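Local coordinates for probable outer membrane protein (Pseudomonas aeruginosa, PDB 3DWO) that probably carries long-chain fatty acids and other hydrophobic compounds across the outer membrane, as a beta-barrel channel of the FadL family, at residues G342-Y345 with W351-R354; A11-A16 with S402-K407; G20-N25 with P34-F39. All coordinates share one frame; numbering follows the deposited sequence.

Contact 1: G342-Y345 with W351-R354. With C8E ((hydroxyethyloxy)tri(ethyloxy)octane), chain G; C8E ((hydroxyethyloxy)tri(ethyloxy)octane), chain J.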
# COMPACT_ATOMS: atom_id res chain seq x y z
N GLY A 342 1.51 -13.95 -18.30
CA GLY A 342 0.28 -14.71 -18.26
C GLY A 342 -0.51 -14.43 -19.52
O GLY A 342 -0.05 -13.71 -20.39
N GLY A 343 -1.71 -15.00 -19.61
CA GLY A 343 -2.50 -14.77 -20.80
C GLY A 343 -3.92 -15.29 -20.74
O GLY A 343 -4.34 -15.88 -19.75
N ASP A 344 -4.65 -15.06 -21.83
CA ASP A 344 -6.04 -15.46 -21.96
C ASP A 344 -6.23 -16.51 -23.06
O ASP A 344 -5.57 -16.46 -24.10
CB ASP A 344 -6.90 -14.24 -22.30
CG ASP A 344 -7.13 -13.33 -21.11
OD1 ASP A 344 -6.27 -13.30 -20.21
OD2 ASP A 344 -8.17 -12.64 -21.09
N TYR A 345 -7.13 -17.45 -22.81
CA TYR A 345 -7.42 -18.49 -23.78
C TYR A 345 -8.93 -18.64 -23.94
O TYR A 345 -9.63 -18.98 -22.99
CB TYR A 345 -6.84 -19.83 -23.35
CG TYR A 345 -6.99 -20.89 -24.42
CD1 TYR A 345 -6.14 -20.92 -25.52
CD2 TYR A 345 -8.03 -21.82 -24.36
CE1 TYR A 345 -6.31 -21.84 -26.54
CE2 TYR A 345 -8.21 -22.75 -25.38
CZ TYR A 345 -7.35 -22.75 -26.47
OH TYR A 345 -7.52 -23.66 -27.49
N TRP A 351 -17.02 -18.84 -23.08
CA TRP A 351 -15.98 -18.99 -22.07
C TRP A 351 -14.56 -18.64 -22.47
O TRP A 351 -14.13 -18.86 -23.60
CB TRP A 351 -15.97 -20.43 -21.53
CG TRP A 351 -17.14 -20.74 -20.67
CD1 TRP A 351 -18.30 -21.36 -21.05
CD2 TRP A 351 -17.31 -20.38 -19.30
NE1 TRP A 351 -19.17 -21.41 -19.99
CE2 TRP A 351 -18.59 -20.82 -18.90
CE3 TRP A 351 -16.49 -19.73 -18.36
CZ2 TRP A 351 -19.08 -20.63 -17.61
CZ3 TRP A 351 -16.98 -19.54 -17.08
CH2 TRP A 351 -18.26 -19.99 -16.71
N THR A 352 -13.83 -18.09 -21.50
CA THR A 352 -12.43 -17.73 -21.67
C THR A 352 -11.73 -18.03 -20.36
O THR A 352 -12.29 -17.80 -19.28
CB THR A 352 -12.27 -16.24 -22.02
OG1 THR A 352 -10.89 -15.87 -21.96
CG2 THR A 352 -13.06 -15.38 -21.07
N MET A 353 -10.53 -18.58 -20.45
CA MET A 353 -9.75 -18.93 -19.26
C MET A 353 -8.49 -18.10 -19.17
O MET A 353 -7.87 -17.78 -20.18
CB MET A 353 -9.36 -20.41 -19.30
CG MET A 353 -10.47 -21.36 -18.93
SD MET A 353 -9.91 -23.07 -18.98
CE MET A 353 -11.35 -23.88 -19.67
N ARG A 354 -8.11 -17.75 -17.94
CA ARG A 354 -6.91 -16.95 -17.70
C ARG A 354 -6.04 -17.57 -16.61
O ARG A 354 -6.52 -18.32 -15.76
CB ARG A 354 -7.28 -15.53 -17.27
CG ARG A 354 -8.35 -14.88 -18.10
CD ARG A 354 -8.36 -13.37 -17.92
NE ARG A 354 -9.44 -12.75 -18.69
CZ ARG A 354 -10.72 -12.80 -18.34
NH1 ARG A 354 -11.08 -13.44 -17.24
NH2 ARG A 354 -11.64 -12.22 -19.11
C1 C8E G . -0.25 -18.86 -19.36
C2 C8E G . -1.38 -18.98 -20.28
C3 C8E G . -2.70 -18.85 -19.66
C4 C8E G . -3.29 -20.18 -19.62
C5 C8E G . -4.72 -20.08 -20.01
C6 C8E G . -5.23 -21.39 -20.36
C1 C8E J . -11.51 -22.27 -13.92
C2 C8E J . -10.45 -21.33 -14.24
C3 C8E J . -9.11 -21.89 -14.27
C4 C8E J . -8.64 -21.83 -15.65
C5 C8E J . -7.16 -21.73 -15.65
C6 C8E J . -6.59 -22.83 -16.40
C7 C8E J . -5.31 -22.26 -16.76
C8 C8E J . -4.36 -23.36 -16.98
O9 C8E J . -3.16 -23.62 -16.26
C10 C8E J . -2.13 -22.65 -16.24

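Contact 2: A11-A16 with S402-K407. With C8E ((hydroxyethyloxy)tri(ethyloxy)octane), chain F; C8E ((hydroxyethyloxy)tri(ethyloxy)octane), chain E.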
# COMPACT_ATOMS: atom_id res chain seq x y z
N ALA A 11 -10.14 -9.33 -14.76
CA ALA A 11 -9.41 -9.99 -15.84
C ALA A 11 -7.92 -9.86 -15.55
O ALA A 11 -7.18 -10.83 -15.63
CB ALA A 11 -9.75 -9.35 -17.18
N GLY A 12 -7.50 -8.65 -15.18
CA GLY A 12 -6.10 -8.43 -14.86
C GLY A 12 -5.64 -9.33 -13.71
O GLY A 12 -4.58 -9.95 -13.79
N TRP A 13 -6.44 -9.40 -12.65
CA TRP A 13 -6.10 -10.25 -11.52
C TRP A 13 -5.96 -11.70 -11.95
O TRP A 13 -5.11 -12.42 -11.43
CB TRP A 13 -7.16 -10.15 -10.41
CG TRP A 13 -6.91 -9.02 -9.45
CD1 TRP A 13 -7.56 -7.82 -9.41
CD2 TRP A 13 -5.90 -8.96 -8.43
NE1 TRP A 13 -7.03 -7.02 -8.43
CE2 TRP A 13 -6.01 -7.70 -7.82
CE3 TRP A 13 -4.93 -9.86 -7.98
CZ2 TRP A 13 -5.16 -7.30 -6.77
CZ3 TRP A 13 -4.09 -9.47 -6.94
CH2 TRP A 13 -4.21 -8.20 -6.35
N GLY A 14 -6.81 -12.11 -12.89
CA GLY A 14 -6.78 -13.48 -13.38
C GLY A 14 -5.48 -13.88 -14.04
O GLY A 14 -5.12 -15.06 -14.06
N ARG A 15 -4.76 -12.92 -14.60
CA ARG A 15 -3.48 -13.21 -15.25
C ARG A 15 -2.30 -12.54 -14.56
O ARG A 15 -1.28 -12.24 -15.19
CB ARG A 15 -3.54 -12.81 -16.73
CG ARG A 15 -4.11 -11.43 -16.99
CD ARG A 15 -4.12 -11.12 -18.48
NE ARG A 15 -4.70 -9.80 -18.73
CZ ARG A 15 -5.93 -9.58 -19.16
NH1 ARG A 15 -6.75 -10.60 -19.41
NH2 ARG A 15 -6.36 -8.34 -19.34
N ALA A 16 -2.44 -12.32 -13.26
CA ALA A 16 -1.39 -11.69 -12.45
C ALA A 16 -0.94 -10.36 -13.03
O ALA A 16 0.24 -10.01 -12.95
CB ALA A 16 -0.19 -12.63 -12.31
N SER A 402 -6.41 -15.15 -6.70
CA SER A 402 -4.98 -14.90 -6.73
C SER A 402 -4.37 -15.14 -5.36
O SER A 402 -4.86 -14.65 -4.34
CB SER A 402 -4.71 -13.47 -7.19
OG SER A 402 -3.32 -13.24 -7.29
N ARG A 403 -3.30 -15.92 -5.33
CA ARG A 403 -2.60 -16.22 -4.10
C ARG A 403 -1.25 -15.54 -4.14
O ARG A 403 -0.56 -15.56 -5.16
CB ARG A 403 -2.43 -17.74 -3.93
CG ARG A 403 -1.45 -18.14 -2.84
CD ARG A 403 -1.86 -17.58 -1.48
NE ARG A 403 -0.77 -17.61 -0.50
CZ ARG A 403 -0.23 -18.73 -0.02
NH1 ARG A 403 -0.68 -19.91 -0.41
NH2 ARG A 403 0.77 -18.66 0.86
N GLN A 404 -0.87 -14.92 -3.03
CA GLN A 404 0.41 -14.24 -2.95
C GLN A 404 1.27 -14.93 -1.90
O GLN A 404 0.92 -14.96 -0.72
CB GLN A 404 0.23 -12.77 -2.57
CG GLN A 404 -0.57 -11.93 -3.56
CD GLN A 404 -2.07 -12.17 -3.47
OE1 GLN A 404 -2.65 -12.13 -2.38
NE2 GLN A 404 -2.71 -12.40 -4.62
N PHE A 405 2.38 -15.50 -2.35
CA PHE A 405 3.31 -16.17 -1.46
C PHE A 405 4.40 -15.17 -1.11
O PHE A 405 5.17 -14.77 -1.98
CB PHE A 405 3.94 -17.40 -2.13
CG PHE A 405 2.94 -18.40 -2.64
CD1 PHE A 405 2.39 -18.28 -3.91
CD2 PHE A 405 2.54 -19.47 -1.83
CE1 PHE A 405 1.46 -19.21 -4.38
CE2 PHE A 405 1.61 -20.40 -2.29
CZ PHE A 405 1.07 -20.27 -3.57
N VAL A 406 4.44 -14.77 0.15
CA VAL A 406 5.42 -13.80 0.62
C VAL A 406 6.50 -14.54 1.38
O VAL A 406 6.20 -15.40 2.21
CB VAL A 406 4.76 -12.77 1.57
CG1 VAL A 406 5.75 -11.67 1.92
CG2 VAL A 406 3.51 -12.20 0.93
N LYS A 407 7.76 -14.22 1.11
CA LYS A 407 8.83 -14.90 1.81
C LYS A 407 8.89 -14.41 3.25
O LYS A 407 8.57 -13.26 3.55
CB LYS A 407 10.18 -14.67 1.13
CG LYS A 407 10.65 -13.24 1.15
CD LYS A 407 12.18 -13.17 1.28
CE LYS A 407 12.88 -13.91 0.15
NZ LYS A 407 14.37 -13.88 0.31
C2 C8E F . 5.51 -20.82 -4.00
C3 C8E F . 6.89 -20.97 -3.53
C4 C8E F . 6.96 -20.35 -2.21
C5 C8E F . 8.14 -19.42 -2.17
C6 C8E F . 7.94 -18.32 -1.23
C7 C8E F . 7.65 -17.23 -2.15
C8 C8E F . 8.38 -16.00 -1.76
O9 C8E F . 9.05 -15.09 -2.63
C10 C8E F . 10.12 -15.58 -3.42
C11 C8E F . 10.60 -14.42 -4.25
C1 C8E E . -8.36 -0.69 3.85
C2 C8E E . -7.10 -1.43 3.80
C3 C8E E . -6.40 -1.33 2.53
C4 C8E E . -6.72 -2.52 1.76
C5 C8E E . -5.47 -3.05 1.16
C6 C8E E . -5.79 -3.92 0.06
C7 C8E E . -4.49 -4.50 -0.19
C8 C8E E . -4.67 -5.94 -0.41
O9 C8E E . -3.79 -6.82 -1.08
C10 C8E E . -3.47 -6.60 -2.44
C11 C8E E . -2.52 -7.70 -2.79
O12 C8E E . -1.37 -7.70 -1.91
C13 C8E E . -0.57 -8.91 -1.93
C14 C8E E . 0.25 -9.49 -0.73
O15 C8E E . -0.12 -9.76 0.65
C16 C8E E . 0.12 -8.60 1.48
C17 C8E E . 1.52 -8.56 2.11
O18 C8E E . 1.76 -8.81 3.51
C19 C8E E . 1.70 -7.59 4.31
C20 C8E E . 2.94 -6.97 5.05
O21 C8E E . 3.55 -5.80 4.49

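Contact 3: G20-N25 with P34-F39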
# COMPACT_ATOMS: atom_id res chain seq x y z
N GLY A 20 -0.54 -5.80 -18.54
CA GLY A 20 -1.14 -4.55 -18.13
C GLY A 20 -2.55 -4.41 -18.67
O GLY A 20 -3.37 -5.33 -18.53
N SER A 21 -2.83 -3.28 -19.30
CA SER A 21 -4.16 -3.04 -19.86
C SER A 21 -4.15 -3.05 -21.39
O SER A 21 -5.02 -2.45 -22.02
CB SER A 21 -4.70 -1.71 -19.34
OG SER A 21 -3.80 -0.65 -19.64
N LEU A 22 -3.18 -3.75 -21.98
CA LEU A 22 -3.06 -3.81 -23.43
C LEU A 22 -3.90 -4.88 -24.13
O LEU A 22 -3.92 -4.94 -25.36
CB LEU A 22 -1.59 -3.96 -23.83
CG LEU A 22 -0.70 -2.75 -23.50
CD1 LEU A 22 0.70 -2.96 -24.05
CD2 LEU A 22 -1.31 -1.49 -24.08
N PHE A 23 -4.58 -5.73 -23.37
CA PHE A 23 -5.43 -6.75 -23.98
C PHE A 23 -6.62 -6.03 -24.63
O PHE A 23 -7.05 -4.98 -24.15
CB PHE A 23 -5.93 -7.75 -22.93
CG PHE A 23 -4.97 -8.88 -22.67
CD1 PHE A 23 -5.07 -10.07 -23.38
CD2 PHE A 23 -3.96 -8.75 -21.72
CE1 PHE A 23 -4.17 -11.11 -23.16
CE2 PHE A 23 -3.06 -9.78 -21.49
CZ PHE A 23 -3.16 -10.97 -22.21
N PRO A 24 -7.14 -6.58 -25.73
CA PRO A 24 -8.27 -6.01 -26.47
C PRO A 24 -9.45 -5.46 -25.66
O PRO A 24 -10.06 -6.17 -24.86
CB PRO A 24 -8.69 -7.15 -27.39
CG PRO A 24 -7.37 -7.77 -27.73
CD PRO A 24 -6.67 -7.82 -26.38
N ASN A 25 -9.76 -4.18 -25.89
CA ASN A 25 -10.87 -3.50 -25.24
C ASN A 25 -10.94 -3.66 -23.72
O ASN A 25 -11.96 -4.05 -23.16
CB ASN A 25 -12.20 -3.97 -25.85
CG ASN A 25 -12.26 -3.71 -27.35
OD1 ASN A 25 -12.06 -2.59 -27.81
ND2 ASN A 25 -12.54 -4.76 -28.11
N PRO A 34 -3.55 5.19 -20.52
CA PRO A 34 -4.57 5.88 -21.30
C PRO A 34 -4.39 5.81 -22.82
O PRO A 34 -5.36 5.84 -23.57
CB PRO A 34 -4.52 7.31 -20.75
CG PRO A 34 -3.10 7.46 -20.29
CD PRO A 34 -2.84 6.13 -19.63
N ALA A 35 -3.15 5.70 -23.27
CA ALA A 35 -2.88 5.62 -24.71
C ALA A 35 -3.58 4.43 -25.37
O ALA A 35 -4.07 4.55 -26.49
CB ALA A 35 -1.37 5.54 -24.96
N ALA A 36 -3.64 3.30 -24.67
CA ALA A 36 -4.27 2.09 -25.20
C ALA A 36 -5.76 2.30 -25.47
O ALA A 36 -6.40 1.51 -26.17
CB ALA A 36 -4.07 0.93 -24.23
N MET A 37 -6.29 3.37 -24.91
CA MET A 37 -7.70 3.71 -25.07
C MET A 37 -8.01 4.04 -26.54
O MET A 37 -9.15 3.90 -27.00
CB MET A 37 -7.99 4.92 -24.17
CG MET A 37 -9.33 4.93 -23.50
SD MET A 37 -9.30 6.02 -22.06
CE MET A 37 -8.54 7.49 -22.73
N ALA A 38 -6.99 4.48 -27.26
CA ALA A 38 -7.15 4.85 -28.67
C ALA A 38 -7.48 3.66 -29.56
O ALA A 38 -7.79 3.83 -30.74
CB ALA A 38 -5.87 5.53 -29.16
N PHE A 39 -7.41 2.45 -29.01
CA PHE A 39 -7.70 1.26 -29.79
C PHE A 39 -8.94 0.52 -29.31
O PHE A 39 -9.20 -0.60 -29.73
CB PHE A 39 -6.47 0.35 -29.78
CG PHE A 39 -5.28 0.97 -30.45
CD1 PHE A 39 -5.22 1.06 -31.84
CD2 PHE A 39 -4.26 1.53 -29.69
CE1 PHE A 39 -4.14 1.70 -32.46
CE2 PHE A 39 -3.19 2.18 -30.31
CZ PHE A 39 -3.13 2.26 -31.69
O HOH W 1 -8.58 -2.68 -27.90

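Contact 1: G342-Y345 with W351-R354
D344 and R354 both hold CG beside the backbone N, anti to the carbonyl carbon (chi1 -75° and -47°), and the arginine then runs extended from CG to NE, which carries NE across the carboxylate of D344. There NE gives a hydrogen bond to OD2 of D344 at 2.7 Å, the core of a salt bridge. The bond is clearly bent: the donor comes from above the carboxylate plane, the oxygen lies near the guanidinium edge but tilted from its plane, and the two planes stand 65° apart. One nitrogen and one oxygen therefore do the work, not a flat two-pronged pairing, while OD1 of D344 rests 3.1 Å from CD of R354.

The backbone sets this up. D344 and R354 form a non-hydrogen-bonded antiparallel pair in the hairpin of strands 336-346 and 351-360. The next pair, Y345 and M353, is hydrogen-bonded, Y345 N to M353 O at 2.8 Å and M353 N to Y345 O at 2.7 Å. These two side chains leave the other face of the sheet and meet detergent. CB of Y345 lies 3.7 Å from C6 of one C8E molecule, and SD of M353 lies 3.8 Å from C4 of a second.

The two faces thus differ in chemistry. Alkyl chains against Y345 and M353 are consistent with a membrane-facing surface, whereas the charged face continues inward, where OD1 of D344 pairs with R15 and NH2 of R354 with D398. D344 thus joins two arginines through separate oxygens, and its charge probably helps balance theirs.

Contact 2: A11-A16 with S402-K407
W13, in the last turn of helix 10-14, has its CA 6.8 Å from that of S402 on strand 395-411, and no backbone hydrogen bond spans the gap; just beyond, A16 at positive phi fits the C-prime position of a Schellman motif ending the helix. Side chains make the contact. With CG anti to the carbonyl carbon (chi1 -87°), the indole carries its six-membered ring to the strand, where CE3 lies 3.7 Å from CB of S402. OG of S402 sits at the ring edge in the indole plane, 3.8 Å from CE3 of W13.

Two residues on, Q404 bends its chain at chi2 (77°), folding the amide back so that NE2 lies 4.0 Å from CZ3 of W13, with amide and ring planes 70° apart. The same NE2 gives a weak hydrogen bond to OG of S402 at 2.9 Å. A detergent molecule inside the barrel reaches both residues: its C13 lies 3.4 Å from CG of Q404, and its C11 meets the indole edge 4.0 Å from CH2 of W13.

OG of S402 is held by OG of S382 and weakly by Q404. Between W13 and these two strand residues the contact is van der Waals, and F380, A400, V434 and S436 also touch the indole. Its edge and the glutamine methylenes offer the detergent an apolar surface, consistent with a channel that passes hydrophobic molecules.

Contact 3: G20-N25 with P34-F39
A single water joins the two segments: it accepts a hydrogen bond from N of N25 at 2.8 Å and donates one to O of F39, also at 2.8 Å. The CA atoms of N25 and F39 stand 7.3 Å apart, and the water spans the gap between the two backbones. Both of its protein partners are main-chain atoms.

Farther along, the approach is closer and apolar. CB of A36 points toward 20-25 and meets CD2 of L22 at 3.7 Å, while O of S21 lies 4.1 Å from CB of A36. The leucine holds CG anti to the carbonyl carbon (chi1 -66°), and its second torsion, near 180°, extends CD1 away from CA, leaving the other methyl, CD2, against CB of A36. Segment 34-39 presents A36 on a coil of helical backbone angles. Its turns are closed by bonds three residues apart, A38 N to A35 O at 3.0 Å and F39 N to A36 O at 3.2 Å; from this coil A36 turns CB, and F39 its carbonyl O through the water, to 20-25.

Both segments belong to the N-terminal region that in FadL relatives forms a hatch plugging the barrel. V219 on strand 201-220 touches L22, A35, A36 and F39; on another flank, M37 packs against S149 and S151 of strand 138-153. A35 O takes a hydrogen bond from S159.

With no direct hydrogen bond across it, the contact is light, resting on one apolar methyl pair and one water-mediated bridge between main-chain atoms. Much of the packing around these two segments comes from the barrel wall that encloses them.

From the N terminus, the chain passes 11-16 and opens the long loop that contact 2 completes only at 402-407, far along the chain. Contact 3 closes a short loop within it, folding 20-25 back against 34-39 around helix 29-32. Contact 1 also falls within that span but follows contact 3 in series, as a hairpin of the wall; none of the loops cross. R15 and F23 are among the residues through which the three meet: they form a cation-pi pair, and both reach strand 336-346, at D344 and G343. W13 separately joins the N-terminal region, a hatch in FadL relatives, to strand 395-411.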